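Local atomic coordinates of 3-methylornithine synthase (Methanosarcina barkeri, PDB entry 3T7V), a protein that catalyses the radical-based isomerisation of L-lysine to (3R)-3-methyl-D-ornithine in pyrrolysine biosynthesis, using a [4Fe-4S] cluster and S-adenosylmethionine. Residues Y66-C71 with G116-Y121; N87-T92 with S305-V310; M110-M115 with P142-P147; C78-R83 with V310-R315. All coordinates share one frame; numbering follows the deposited sequence.

Four contacts of one TIM-barrel-type radical SAM enzyme illustrate how chemistry follows position in a fold. Interaction 3 is entirely buried: two parallel strands with regular backbone bonds, whose Asp112 and Ser146 hold the bound 5-amino-D-isoleucine. Interaction 1, also buried, lies where the neighbouring strands 58-68 and 110-115 run out into loops, and there sulfur and carboxylate acceptors join the one backbone bond beside the iron-sulfur cluster. Interactions 2 and 4 join the loop after strand 58-68 to the loop after strand 296-300; they share Val310 and rely on tyrosines, waters and, in interaction 4, a cation-pi contact. Interaction 4 is largely buried, Arg315 at its exposed rim, interaction 2 only partly; Tyr80 OH links them through Glu308 OE1.

Interaction 1 (Y66-C71 with G116-Y121); sequences YFSTYC and GEDPYY. With SF4 (iron/sulfur cluster), chain B.
Cys71 touches Gly116 and Glu117 where the first strand of the radical SAM core runs into its cluster loop. Its side chain leaves the backbone with SG anti to N (chi1 -167°); Cys71 CB lies 3.9 Å from Gly116 CA, and Cys71 SG binds SF4 FE2 at 2.3 Å. The same sulfur accepts the Glu117 amide, with Glu117 N to Cys71 SG at 3.3 Å. Next to Glu117 along the chain, Gly116 N donates to Ser68 O, and a side chain on this glycine would run into Tyr70 O and Cys71 CB. Ser68 OG donates to Asp118 OD2 (2.6 Å) from above the carboxylate plane, while Asp118 OD1 caps the following helix at Tyr120 N and Arg90 forms a salt bridge to OD2. Farther out, Phe67 turns its edge to the face of Tyr121, planes at 87°, and a water joins Phe67 O to Tyr121 OH. The N-H...S bond probably draws charge from the thiolate, which would tune the cluster's electronic properties, as in other iron-sulfur proteins.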
# COMPACT_ATOMS: atom_id res chain seq x y z
N TYR A 66 6.00 -10.73 3.55
CA TYR A 66 6.69 -10.02 4.66
C TYR A 66 7.79 -10.98 5.11
O TYR A 66 7.53 -11.95 5.83
CB TYR A 66 5.65 -9.78 5.75
CG TYR A 66 6.00 -8.72 6.78
CD1 TYR A 66 7.22 -8.07 6.84
CD2 TYR A 66 5.04 -8.41 7.74
CE1 TYR A 66 7.47 -7.06 7.76
CE2 TYR A 66 5.28 -7.42 8.68
CZ TYR A 66 6.49 -6.79 8.68
OH TYR A 66 6.65 -5.83 9.68
N PHE A 67 9.01 -10.77 4.57
CA PHE A 67 10.07 -11.79 4.68
C PHE A 67 10.97 -11.66 5.92
O PHE A 67 11.69 -12.56 6.24
CB PHE A 67 10.95 -11.85 3.40
CG PHE A 67 11.72 -10.61 3.08
CD1 PHE A 67 11.16 -9.68 2.25
CD2 PHE A 67 12.98 -10.36 3.62
CE1 PHE A 67 11.82 -8.51 1.96
CE2 PHE A 67 13.68 -9.18 3.38
CZ PHE A 67 13.09 -8.23 2.50
N SER A 68 10.82 -10.52 6.61
CA SER A 68 11.48 -10.34 7.90
C SER A 68 10.73 -9.34 8.72
O SER A 68 10.44 -8.22 8.23
CB SER A 68 12.93 -9.86 7.74
OG SER A 68 13.44 -9.65 9.08
N THR A 69 10.38 -9.72 9.96
CA THR A 69 9.63 -8.81 10.83
C THR A 69 10.50 -8.19 11.88
O THR A 69 10.00 -7.65 12.85
CB THR A 69 8.40 -9.45 11.44
OG1 THR A 69 8.87 -10.56 12.22
CG2 THR A 69 7.43 -9.99 10.34
N TYR A 70 11.82 -8.22 11.67
CA TYR A 70 12.72 -7.43 12.49
C TYR A 70 12.81 -5.99 12.01
O TYR A 70 12.93 -5.74 10.84
CB TYR A 70 14.13 -8.05 12.44
CG TYR A 70 14.20 -9.33 13.21
CD1 TYR A 70 13.85 -10.54 12.60
CD2 TYR A 70 14.57 -9.33 14.53
CE1 TYR A 70 13.86 -11.72 13.31
CE2 TYR A 70 14.59 -10.57 15.24
CZ TYR A 70 14.23 -11.73 14.58
OH TYR A 70 14.26 -12.91 15.31
N CYS A 71 12.81 -5.06 12.96
CA CYS A 71 12.94 -3.63 12.62
C CYS A 71 13.76 -2.90 13.66
O CYS A 71 13.52 -3.10 14.85
CB CYS A 71 11.60 -3.01 12.49
SG CYS A 71 11.77 -1.36 11.69
N GLY A 116 10.64 -5.17 7.85
CA GLY A 116 11.09 -4.07 8.75
C GLY A 116 12.51 -3.65 8.37
O GLY A 116 13.12 -4.31 7.49
N GLU A 117 13.03 -2.59 8.95
CA GLU A 117 14.42 -2.23 8.69
C GLU A 117 15.25 -3.20 9.53
O GLU A 117 15.70 -2.90 10.61
CB GLU A 117 14.68 -0.77 9.07
CG GLU A 117 13.88 0.19 8.17
CD GLU A 117 14.56 1.55 8.03
OE1 GLU A 117 15.67 1.77 8.53
OE2 GLU A 117 13.88 2.39 7.33
N ASP A 118 15.49 -4.38 8.91
CA ASP A 118 16.11 -5.50 9.69
C ASP A 118 17.62 -5.27 9.70
O ASP A 118 18.24 -5.29 8.62
CB ASP A 118 15.72 -6.79 8.96
CG ASP A 118 16.35 -8.02 9.57
OD1 ASP A 118 17.14 -7.91 10.48
OD2 ASP A 118 16.00 -9.09 9.01
N PRO A 119 18.21 -5.22 10.89
CA PRO A 119 19.66 -5.06 10.97
C PRO A 119 20.46 -6.07 10.18
O PRO A 119 21.52 -5.78 9.71
CB PRO A 119 19.94 -5.24 12.49
CG PRO A 119 18.65 -4.84 13.15
CD PRO A 119 17.53 -5.22 12.22
N TYR A 120 19.97 -7.32 10.05
CA TYR A 120 20.64 -8.33 9.25
C TYR A 120 20.83 -7.89 7.79
O TYR A 120 21.90 -8.04 7.19
CB TYR A 120 19.85 -9.63 9.34
CG TYR A 120 20.43 -10.72 8.44
CD1 TYR A 120 21.55 -11.46 8.82
CD2 TYR A 120 19.84 -11.00 7.20
CE1 TYR A 120 22.12 -12.44 7.99
CE2 TYR A 120 20.36 -11.96 6.34
CZ TYR A 120 21.49 -12.72 6.81
OH TYR A 120 21.99 -13.66 5.95
N TYR A 121 19.75 -7.35 7.19
CA TYR A 121 19.83 -6.90 5.80
C TYR A 121 20.50 -5.54 5.70
O TYR A 121 21.16 -5.28 4.68
CB TYR A 121 18.43 -6.88 5.15
CG TYR A 121 17.90 -8.27 4.91
CD1 TYR A 121 18.34 -9.00 3.81
CD2 TYR A 121 16.93 -8.88 5.76
CE1 TYR A 121 17.89 -10.27 3.55
CE2 TYR A 121 16.50 -10.18 5.55
CZ TYR A 121 16.94 -10.86 4.42
OH TYR A 121 16.49 -12.14 4.11
FE1 SF4 B . 8.31 0.01 8.83
FE2 SF4 B . 9.68 -0.57 11.19
FE3 SF4 B . 7.01 -0.64 11.26
FE4 SF4 B . 8.25 1.69 11.08
S1 SF4 B . 8.42 0.27 12.83
S2 SF4 B . 6.47 1.01 9.83
S3 SF4 B . 10.04 1.25 9.81
S4 SF4 B . 8.31 -2.03 10.09
O HOH W 1 14.32 -13.19 5.27

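Interaction 2 (N87-T92 with S305-V310); sequences NRYRLT and SQLEGV. With SAM (S-adenosylmethionine), chain C.
Tyr89 reaches across to Leu307 and Glu308, tying together two loops of this radical SAM TIM-barrel fold, the one after strand 58-68 and the one after strand 296-300. Its ring stands between the backbone N and the carbonyl carbon (chi1 67°), a placement that points the hydroxyl at the opposite backbone. Tyr89 OH accepts from Glu308 N at 3.2 Å, in an almost straight bond of 173°, and it is also hydrogen-bonded to Tyr66 O of the neighbouring strand. Glu308 runs past the ring in the opposite direction, extended beyond CG, and sets its carboxylate plane at 89° to the ring; Glu308 CD lies at the ring edge, 3.7 Å from Tyr89 CE1. On the other side, Leu307 CD2 packs 3.9 Å from Tyr89 CE2, and the same methyl meets Leu91 CD2 at 3.8 Å, the two leucines crossing at about a right angle. A phenylalanine in place of Tyr89 would probably keep much of the apolar packing but leave Glu308 N and Tyr66 O without their shared hydroxyl. The outer end of the contact is wetter. Glu308 OE1 is held by Tyr80 OH, and one water donates to both OE1 and Asn87 O. A second water bridges the two side chains, donating to Asn87 OD1 at 3.0 Å and to Glu308 OE2 at 2.6 Å.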
# COMPACT_ATOMS: atom_id res chain seq x y z
N ASN A 87 6.94 -11.65 18.89
CA ASN A 87 7.46 -12.77 18.07
C ASN A 87 7.96 -12.08 16.79
O ASN A 87 7.27 -11.17 16.27
CB ASN A 87 6.36 -13.77 17.76
CG ASN A 87 6.84 -14.85 16.84
OD1 ASN A 87 6.39 -14.97 15.68
ND2 ASN A 87 7.88 -15.41 17.22
N ARG A 88 9.13 -12.51 16.29
CA ARG A 88 9.71 -11.98 15.05
C ARG A 88 10.35 -13.13 14.30
O ARG A 88 10.84 -14.10 14.89
CB ARG A 88 10.82 -11.00 15.33
CG ARG A 88 10.17 -9.72 15.93
CD ARG A 88 11.16 -8.68 16.12
NE ARG A 88 10.71 -7.63 17.01
CZ ARG A 88 10.24 -6.45 16.57
NH1 ARG A 88 10.10 -6.15 15.27
NH2 ARG A 88 9.92 -5.53 17.47
N TYR A 89 10.27 -13.06 12.96
CA TYR A 89 10.83 -14.11 12.14
C TYR A 89 11.64 -13.53 11.01
O TYR A 89 11.42 -12.36 10.62
CB TYR A 89 9.71 -15.06 11.62
CG TYR A 89 8.72 -14.42 10.64
CD1 TYR A 89 7.47 -13.98 11.06
CD2 TYR A 89 9.06 -14.29 9.27
CE1 TYR A 89 6.56 -13.42 10.16
CE2 TYR A 89 8.16 -13.67 8.34
CZ TYR A 89 6.92 -13.30 8.81
OH TYR A 89 6.06 -12.72 7.89
N ARG A 90 12.47 -14.36 10.40
CA ARG A 90 13.29 -13.94 9.22
C ARG A 90 13.34 -15.16 8.34
O ARG A 90 13.92 -16.20 8.72
CB ARG A 90 14.66 -13.50 9.68
CG ARG A 90 15.56 -13.06 8.53
CD ARG A 90 16.96 -12.68 9.02
NE ARG A 90 16.94 -11.53 9.98
CZ ARG A 90 17.26 -11.55 11.27
NH1 ARG A 90 17.50 -12.73 11.95
NH2 ARG A 90 17.33 -10.44 11.93
N LEU A 91 12.63 -15.14 7.22
CA LEU A 91 12.53 -16.35 6.34
C LEU A 91 13.94 -16.73 5.87
O LEU A 91 14.78 -15.88 5.51
CB LEU A 91 11.70 -16.06 5.11
CG LEU A 91 10.25 -15.66 5.40
CD1 LEU A 91 9.55 -15.47 4.07
CD2 LEU A 91 9.52 -16.74 6.27
N THR A 92 14.22 -18.06 5.91
CA THR A 92 15.44 -18.53 5.32
C THR A 92 15.32 -18.60 3.76
O THR A 92 14.19 -18.51 3.26
CB THR A 92 15.76 -19.98 5.80
OG1 THR A 92 14.69 -20.81 5.32
CG2 THR A 92 15.90 -20.02 7.29
N SER A 305 0.46 -20.13 3.89
CA SER A 305 1.19 -19.11 4.51
C SER A 305 0.84 -18.86 5.99
O SER A 305 -0.31 -18.63 6.36
CB SER A 305 1.09 -17.85 3.66
OG SER A 305 2.22 -17.13 3.90
N GLN A 306 1.85 -18.93 6.81
CA GLN A 306 1.82 -18.44 8.17
C GLN A 306 2.35 -17.02 8.15
O GLN A 306 2.59 -16.41 9.19
CB GLN A 306 2.79 -19.27 8.98
CG GLN A 306 4.00 -19.66 8.13
CD GLN A 306 5.08 -20.42 8.88
OE1 GLN A 306 6.03 -19.81 9.37
NE2 GLN A 306 4.94 -21.75 8.96
N LEU A 307 2.61 -16.48 6.95
CA LEU A 307 3.24 -15.13 6.89
C LEU A 307 2.28 -14.09 7.43
O LEU A 307 1.06 -14.24 7.39
CB LEU A 307 3.60 -14.72 5.45
CG LEU A 307 4.72 -15.60 4.80
CD1 LEU A 307 4.97 -15.17 3.37
CD2 LEU A 307 6.00 -15.52 5.62
N GLU A 308 2.84 -12.99 7.88
CA GLU A 308 2.01 -11.90 8.51
C GLU A 308 1.70 -10.77 7.53
O GLU A 308 2.37 -10.59 6.48
CB GLU A 308 2.79 -11.36 9.74
CG GLU A 308 2.78 -12.49 10.81
CD GLU A 308 3.54 -12.31 12.06
OE1 GLU A 308 3.97 -11.18 12.32
OE2 GLU A 308 3.66 -13.35 12.80
N GLY A 309 0.63 -10.04 7.82
CA GLY A 309 0.40 -8.70 7.24
C GLY A 309 1.13 -7.70 8.16
O GLY A 309 1.95 -8.05 9.00
N VAL A 310 0.77 -6.44 8.03
CA VAL A 310 1.39 -5.36 8.88
C VAL A 310 0.39 -4.86 9.92
O VAL A 310 0.76 -4.80 11.13
CB VAL A 310 1.90 -4.15 8.02
CG1 VAL A 310 2.54 -3.12 8.96
CG2 VAL A 310 2.92 -4.71 7.01
N SAM C . 9.48 -1.00 7.28
CA SAM C . 9.24 -0.44 6.03
C SAM C . 8.62 0.90 6.06
O SAM C . 8.26 1.40 7.15
OXT SAM C . 8.57 1.54 4.95
CB SAM C . 8.17 -1.00 5.40
CG SAM C . 6.93 -1.37 6.11
SD SAM C . 5.43 -0.63 5.33
CE SAM C . 4.58 -2.09 4.79
C5' SAM C . 4.48 -0.19 6.77
C4' SAM C . 3.61 0.79 6.53
O4' SAM C . 2.48 -0.19 6.97
C3' SAM C . 3.75 1.93 7.20
O3' SAM C . 4.19 2.65 6.04
C2' SAM C . 2.24 2.13 7.31
O2' SAM C . 1.67 2.96 6.26
C1' SAM C . 1.51 0.77 7.40
N9 SAM C . 1.23 0.43 8.84
C8 SAM C . 2.09 0.08 9.84
N7 SAM C . 1.41 -0.09 10.97
C5 SAM C . 0.08 0.16 10.69
C6 SAM C . -1.07 0.21 11.49
N6 SAM C . -1.04 -0.03 12.80
N1 SAM C . -2.25 0.44 10.90
C2 SAM C . -2.34 0.71 9.56
N3 SAM C . -1.23 0.78 8.78
C4 SAM C . -0.03 0.48 9.36
O HOH W 2 6.53 -11.55 13.52
O HOH W 3 3.83 -13.44 15.37

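Interaction 3 (M110-M115 with P142-P147); sequences MVDLTM and PIMISP. With MD0 (5-amino-D-isoleucine), chain D; SAM (S-adenosylmethionine), chain C.
Asp112 carries its carboxylate anti to the backbone N (chi1 178°), and Ser146 holds OG anti to its carbonyl carbon (chi1 -54°); these two torsions bring the groups together on one face of the parallel strands 110-115 and 143-146 of the TIM-barrel-type sheet. Ser146 OG donates to Asp112 OD1 at 2.8 Å, on the syn side and close to the carboxylate plane, and Thr114 OG1 adds a weak bond to the same oxygen. Beneath them the backbones exchange five regular hydrogen bonds, from Val111 N to Pro142 O through to Met115 N to Ser146 O. Met144 lays SD 3.5 Å from Asp112 OD2. The other face is apolar, with Leu113 CD1 against Ile143 CG2 at 3.7 Å. An alanine at Asp112 would probably leave the ligand's amine without its carboxylate partner and Ser146 OG without the acceptor that fixes its rotation. Asp112 and Ser146 both hold the amine of the bound 5-amino-D-isoleucine, which has Tyr169 and Arg235 among its other partners: the ligand NE donates to Asp112 OD2 at 2.9 Å and to Ser146 OG at 2.8 Å.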
# COMPACT_ATOMS: atom_id res chain seq x y z
N MET A 110 2.04 -8.91 -9.48
CA MET A 110 3.21 -8.33 -8.84
C MET A 110 3.34 -9.02 -7.50
O MET A 110 2.32 -9.55 -6.94
CB MET A 110 3.00 -6.82 -8.65
CG MET A 110 4.29 -6.14 -8.02
SD MET A 110 4.37 -4.36 -8.39
CE MET A 110 2.88 -3.85 -7.57
N VAL A 111 4.56 -9.06 -6.96
CA VAL A 111 4.80 -9.50 -5.56
C VAL A 111 5.47 -8.37 -4.81
O VAL A 111 6.36 -7.72 -5.38
CB VAL A 111 5.63 -10.78 -5.53
CG1 VAL A 111 4.92 -11.93 -6.17
CG2 VAL A 111 7.01 -10.62 -6.15
N ASP A 112 5.01 -8.12 -3.60
CA ASP A 112 5.62 -7.09 -2.69
C ASP A 112 6.50 -7.68 -1.63
O ASP A 112 5.95 -8.43 -0.78
CB ASP A 112 4.49 -6.22 -2.12
CG ASP A 112 4.93 -5.17 -1.16
OD1 ASP A 112 6.15 -4.95 -0.90
OD2 ASP A 112 4.01 -4.47 -0.60
N LEU A 113 7.81 -7.54 -1.77
CA LEU A 113 8.77 -8.14 -0.79
C LEU A 113 9.00 -7.03 0.26
O LEU A 113 9.55 -5.96 -0.04
CB LEU A 113 10.12 -8.43 -1.49
CG LEU A 113 10.04 -9.42 -2.63
CD1 LEU A 113 11.40 -9.49 -3.28
CD2 LEU A 113 9.51 -10.73 -2.09
N THR A 114 8.49 -7.27 1.47
CA THR A 114 8.49 -6.27 2.52
C THR A 114 9.27 -6.76 3.72
O THR A 114 9.23 -7.95 4.10
CB THR A 114 7.02 -6.01 2.94
OG1 THR A 114 6.36 -5.33 1.87
CG2 THR A 114 6.92 -5.04 4.19
N MET A 115 9.97 -5.83 4.39
CA MET A 115 10.61 -6.12 5.66
C MET A 115 10.50 -4.91 6.54
O MET A 115 10.35 -3.77 6.11
CB MET A 115 12.10 -6.56 5.53
CG MET A 115 12.92 -5.52 4.74
SD MET A 115 14.68 -5.98 4.90
CE MET A 115 15.39 -4.79 3.79
N PRO A 142 6.89 -8.79 -12.02
CA PRO A 142 7.21 -7.49 -11.38
C PRO A 142 7.32 -7.58 -9.89
O PRO A 142 6.54 -8.33 -9.24
CB PRO A 142 5.99 -6.62 -11.76
CG PRO A 142 5.49 -7.29 -13.06
CD PRO A 142 5.66 -8.76 -12.79
N ILE A 143 8.32 -6.94 -9.37
CA ILE A 143 8.59 -6.96 -7.92
C ILE A 143 8.47 -5.57 -7.34
O ILE A 143 9.08 -4.60 -7.85
CB ILE A 143 10.04 -7.46 -7.61
CG1 ILE A 143 10.14 -8.92 -7.95
CG2 ILE A 143 10.41 -7.27 -6.11
CD1 ILE A 143 11.56 -9.45 -7.71
N MET A 144 7.67 -5.46 -6.29
CA MET A 144 7.63 -4.25 -5.46
C MET A 144 8.51 -4.56 -4.26
O MET A 144 8.45 -5.67 -3.72
CB MET A 144 6.19 -3.99 -4.98
CG MET A 144 6.13 -2.93 -3.87
SD MET A 144 4.33 -2.62 -3.53
CE MET A 144 4.09 -1.40 -4.73
N ILE A 145 9.37 -3.65 -3.90
CA ILE A 145 10.15 -3.77 -2.64
C ILE A 145 9.68 -2.73 -1.67
O ILE A 145 9.45 -1.53 -2.03
CB ILE A 145 11.68 -3.72 -2.91
CG1 ILE A 145 12.10 -2.41 -3.56
CG2 ILE A 145 12.16 -4.99 -3.59
CD1 ILE A 145 13.64 -2.22 -3.59
N SER A 146 9.58 -3.14 -0.39
CA SER A 146 9.28 -2.22 0.71
C SER A 146 10.34 -2.49 1.78
O SER A 146 10.06 -3.21 2.74
CB SER A 146 7.86 -2.51 1.26
OG SER A 146 6.89 -2.50 0.24
N PRO A 147 11.55 -1.96 1.61
CA PRO A 147 12.66 -2.34 2.46
C PRO A 147 12.95 -1.32 3.55
O PRO A 147 13.98 -1.46 4.24
CB PRO A 147 13.82 -2.34 1.45
CG PRO A 147 13.50 -1.16 0.56
CD PRO A 147 11.96 -1.13 0.43
C MD0 D . -0.62 -4.00 2.23
N MD0 D . -0.02 -5.38 4.13
O MD0 D . -0.55 -3.85 0.99
CA MD0 D . 0.49 -4.69 2.95
CB MD0 D . 1.60 -3.68 3.35
CD MD0 D . 3.64 -2.53 2.25
NE MD0 D . 4.17 -2.08 0.97
CG MD0 D . 2.25 -3.13 2.05
CG2 MD0 D . 1.09 -2.50 4.22
OXT MD0 D . -1.58 -3.59 2.90
N SAM C . 9.48 -1.00 7.28
CA SAM C . 9.24 -0.44 6.03
C SAM C . 8.62 0.90 6.06
O SAM C . 8.26 1.40 7.15
OXT SAM C . 8.57 1.54 4.95
CB SAM C . 8.17 -1.00 5.40
CG SAM C . 6.93 -1.37 6.11
SD SAM C . 5.43 -0.63 5.33
CE SAM C . 4.58 -2.09 4.79
C5' SAM C . 4.48 -0.19 6.77
C4' SAM C . 3.61 0.79 6.53
O4' SAM C . 2.48 -0.19 6.97
C3' SAM C . 3.75 1.93 7.20
O3' SAM C . 4.19 2.65 6.04
C2' SAM C . 2.24 2.13 7.31
O2' SAM C . 1.67 2.96 6.26
C1' SAM C . 1.51 0.77 7.40
N9 SAM C . 1.23 0.43 8.84
C8 SAM C . 2.09 0.08 9.84
N7 SAM C . 1.41 -0.09 10.97
C5 SAM C . 0.08 0.16 10.69
C6 SAM C . -1.07 0.21 11.49
N6 SAM C . -1.04 -0.03 12.80
N1 SAM C . -2.25 0.44 10.90
C2 SAM C . -2.34 0.71 9.56
N3 SAM C . -1.23 0.78 8.78
C4 SAM C . -0.03 0.48 9.36

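Interaction 4 (C78-R83 with V310-R315). With SF4 (iron/sulfur cluster), chain B; SAM (S-adenosylmethionine), chain C.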
# COMPACT_ATOMS: atom_id res chain seq x y z
N CYS A 78 3.36 1.31 14.79
CA CYS A 78 3.55 0.02 14.17
C CYS A 78 3.85 -1.07 15.18
O CYS A 78 4.69 -0.90 16.06
CB CYS A 78 4.78 0.15 13.24
SG CYS A 78 5.09 -1.39 12.33
N TYR A 79 3.15 -2.19 15.04
CA TYR A 79 3.37 -3.33 15.98
C TYR A 79 4.83 -3.78 15.96
O TYR A 79 5.31 -4.34 16.97
CB TYR A 79 2.50 -4.48 15.48
CG TYR A 79 2.49 -5.70 16.38
CD1 TYR A 79 1.85 -5.63 17.66
CD2 TYR A 79 3.13 -6.84 15.99
CE1 TYR A 79 1.84 -6.78 18.48
CE2 TYR A 79 3.07 -7.98 16.79
CZ TYR A 79 2.43 -7.92 18.01
OH TYR A 79 2.41 -9.06 18.80
N TYR A 80 5.54 -3.62 14.84
CA TYR A 80 6.85 -4.20 14.70
C TYR A 80 7.95 -3.23 15.11
O TYR A 80 9.12 -3.54 15.00
CB TYR A 80 7.02 -4.69 13.23
CG TYR A 80 6.01 -5.73 12.89
CD1 TYR A 80 4.81 -5.39 12.28
CD2 TYR A 80 6.24 -7.04 13.17
CE1 TYR A 80 3.83 -6.33 12.00
CE2 TYR A 80 5.24 -8.01 12.89
CZ TYR A 80 4.03 -7.60 12.30
OH TYR A 80 3.13 -8.64 12.08
N ASN A 81 7.59 -2.07 15.70
CA ASN A 81 8.64 -1.16 16.18
C ASN A 81 9.59 -1.86 17.15
O ASN A 81 9.15 -2.76 17.87
CB ASN A 81 8.09 0.16 16.60
CG ASN A 81 7.76 0.13 17.99
OD1 ASN A 81 8.66 0.39 18.85
ND2 ASN A 81 6.53 -0.18 18.28
N CYS A 82 10.81 -1.41 17.17
CA CYS A 82 11.86 -2.10 17.88
C CYS A 82 11.66 -2.20 19.39
O CYS A 82 12.24 -3.14 20.01
CB CYS A 82 13.15 -1.47 17.54
SG CYS A 82 13.47 0.12 18.23
N ARG A 83 10.84 -1.31 19.94
CA ARG A 83 10.62 -1.33 21.42
C ARG A 83 9.60 -2.41 21.76
O ARG A 83 9.46 -2.73 22.96
CB ARG A 83 10.07 0.01 21.89
CG ARG A 83 11.05 1.13 21.58
CD ARG A 83 12.32 0.96 22.34
NE ARG A 83 13.25 2.05 22.02
CZ ARG A 83 13.12 3.31 22.43
NH1 ARG A 83 12.09 3.65 23.21
NH2 ARG A 83 14.05 4.23 22.09
N VAL A 310 0.77 -6.44 8.03
CA VAL A 310 1.39 -5.36 8.88
C VAL A 310 0.39 -4.86 9.92
O VAL A 310 0.76 -4.80 11.13
CB VAL A 310 1.90 -4.15 8.02
CG1 VAL A 310 2.54 -3.12 8.96
CG2 VAL A 310 2.92 -4.71 7.01
N ALA A 311 -0.81 -4.54 9.50
CA ALA A 311 -1.86 -4.11 10.44
C ALA A 311 -2.57 -5.32 11.05
O ALA A 311 -3.03 -5.26 12.21
CB ALA A 311 -2.82 -3.16 9.75
N ASN A 312 -2.71 -6.41 10.26
CA ASN A 312 -3.19 -7.70 10.82
C ASN A 312 -4.57 -7.56 11.49
O ASN A 312 -4.73 -7.93 12.64
CB ASN A 312 -2.14 -8.37 11.77
CG ASN A 312 -0.87 -8.72 11.05
OD1 ASN A 312 0.21 -8.16 11.38
ND2 ASN A 312 -0.98 -9.55 10.07
N TYR A 313 -5.56 -7.08 10.73
CA TYR A 313 -6.93 -6.95 11.30
C TYR A 313 -7.45 -8.30 11.79
O TYR A 313 -8.29 -8.33 12.73
CB TYR A 313 -7.92 -6.36 10.28
CG TYR A 313 -8.55 -7.45 9.43
CD1 TYR A 313 -9.84 -7.93 9.76
CD2 TYR A 313 -7.88 -8.04 8.34
CE1 TYR A 313 -10.42 -8.97 9.04
CE2 TYR A 313 -8.45 -9.08 7.61
CZ TYR A 313 -9.69 -9.56 8.00
OH TYR A 313 -10.24 -10.61 7.29
N ASP A 314 -6.97 -9.41 11.19
CA ASP A 314 -7.39 -10.76 11.43
C ASP A 314 -6.50 -11.55 12.39
O ASP A 314 -6.56 -12.77 12.42
CB ASP A 314 -7.52 -11.49 10.07
CG ASP A 314 -6.25 -11.36 9.17
OD1 ASP A 314 -5.28 -10.60 9.52
OD2 ASP A 314 -6.29 -11.93 8.07
N ARG A 315 -5.71 -10.84 13.21
CA ARG A 315 -4.75 -11.44 14.17
C ARG A 315 -5.46 -12.36 15.12
O ARG A 315 -4.90 -13.40 15.47
CB ARG A 315 -4.02 -10.32 14.96
CG ARG A 315 -2.85 -10.73 15.89
CD ARG A 315 -2.25 -9.48 16.57
NE ARG A 315 -1.22 -8.85 15.73
CZ ARG A 315 -0.11 -9.46 15.31
NH1 ARG A 315 0.18 -10.72 15.66
NH2 ARG A 315 0.75 -8.81 14.54
FE1 SF4 B . 8.31 0.01 8.83
FE2 SF4 B . 9.68 -0.57 11.19
FE3 SF4 B . 7.01 -0.64 11.26
FE4 SF4 B . 8.25 1.69 11.08
S1 SF4 B . 8.42 0.27 12.83
S2 SF4 B . 6.47 1.01 9.83
S3 SF4 B . 10.04 1.25 9.81
S4 SF4 B . 8.31 -2.03 10.09
N SAM C . 9.48 -1.00 7.28
CA SAM C . 9.24 -0.44 6.03
C SAM C . 8.62 0.90 6.06
O SAM C . 8.26 1.40 7.15
OXT SAM C . 8.57 1.54 4.95
CB SAM C . 8.17 -1.00 5.40
CG SAM C . 6.93 -1.37 6.11
SD SAM C . 5.43 -0.63 5.33
CE SAM C . 4.58 -2.09 4.79
C5' SAM C . 4.48 -0.19 6.77
C4' SAM C . 3.61 0.79 6.53
O4' SAM C . 2.48 -0.19 6.97
C3' SAM C . 3.75 1.93 7.20
O3' SAM C . 4.19 2.65 6.04
C2' SAM C . 2.24 2.13 7.31
O2' SAM C . 1.67 2.96 6.26
C1' SAM C . 1.51 0.77 7.40
N9 SAM C . 1.23 0.43 8.84
C8 SAM C . 2.09 0.08 9.84
N7 SAM C . 1.41 -0.09 10.97
C5 SAM C . 0.08 0.16 10.69
C6 SAM C . -1.07 0.21 11.49
N6 SAM C . -1.04 -0.03 12.80
N1 SAM C . -2.25 0.44 10.90
C2 SAM C . -2.34 0.71 9.56
N3 SAM C . -1.23 0.78 8.78
C4 SAM C . -0.03 0.48 9.36
O HOH W 4 1.46 -2.44 12.75
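Tyr79 and Arg315 make the charged part of this contact, a cation-pi pair between the cluster-binding loop and the loop after strand 296-300. The guanidinium lies over one face of the ring, its plane tilted by 31° and Arg315 CZ 4.2 Å from the Tyr79 ring centroid; Arg315 NH2 makes the closest approach, 3.3 Å from Tyr79 CE2. With CG anti to the backbone N (chi1 -173°) and a bend farther out at chi3, the arginine folds its end onto the tyrosine. Tyr80, its hydroxyl bonded to Glu308, turns its ring edge to the Val310 carbonyl, Tyr80 CE1 to Val310 O at 3.5 Å; within the same loop Tyr79 CD2 lies over the centre of the Tyr80 ring. A water completes the polar part, accepting from Tyr79 N and donating to Val310 O, both at 2.9 Å. Asn81 N donates to Cys78 O and closes a type I turn, Asn81 ND2 adds a second, nearly straight bond to the same oxygen, and Tyr80 N donates to Cys78 SG. Among metal and cofactor contacts, Cys78 SG, last of the radical SAM CxxxCxxC motif after Cys71 and Cys75, binds SF4 FE3 at 2.3 Å, SAM coordinates FE1 through its N and O, and Val310 CG1 lies 3.3 Å from SAM C8. Cluster ligand and cofactor-pocket wall are thus joined by a cation-pi face, a ring edge and a bridging water, without a clear direct hydrogen bond between the loops.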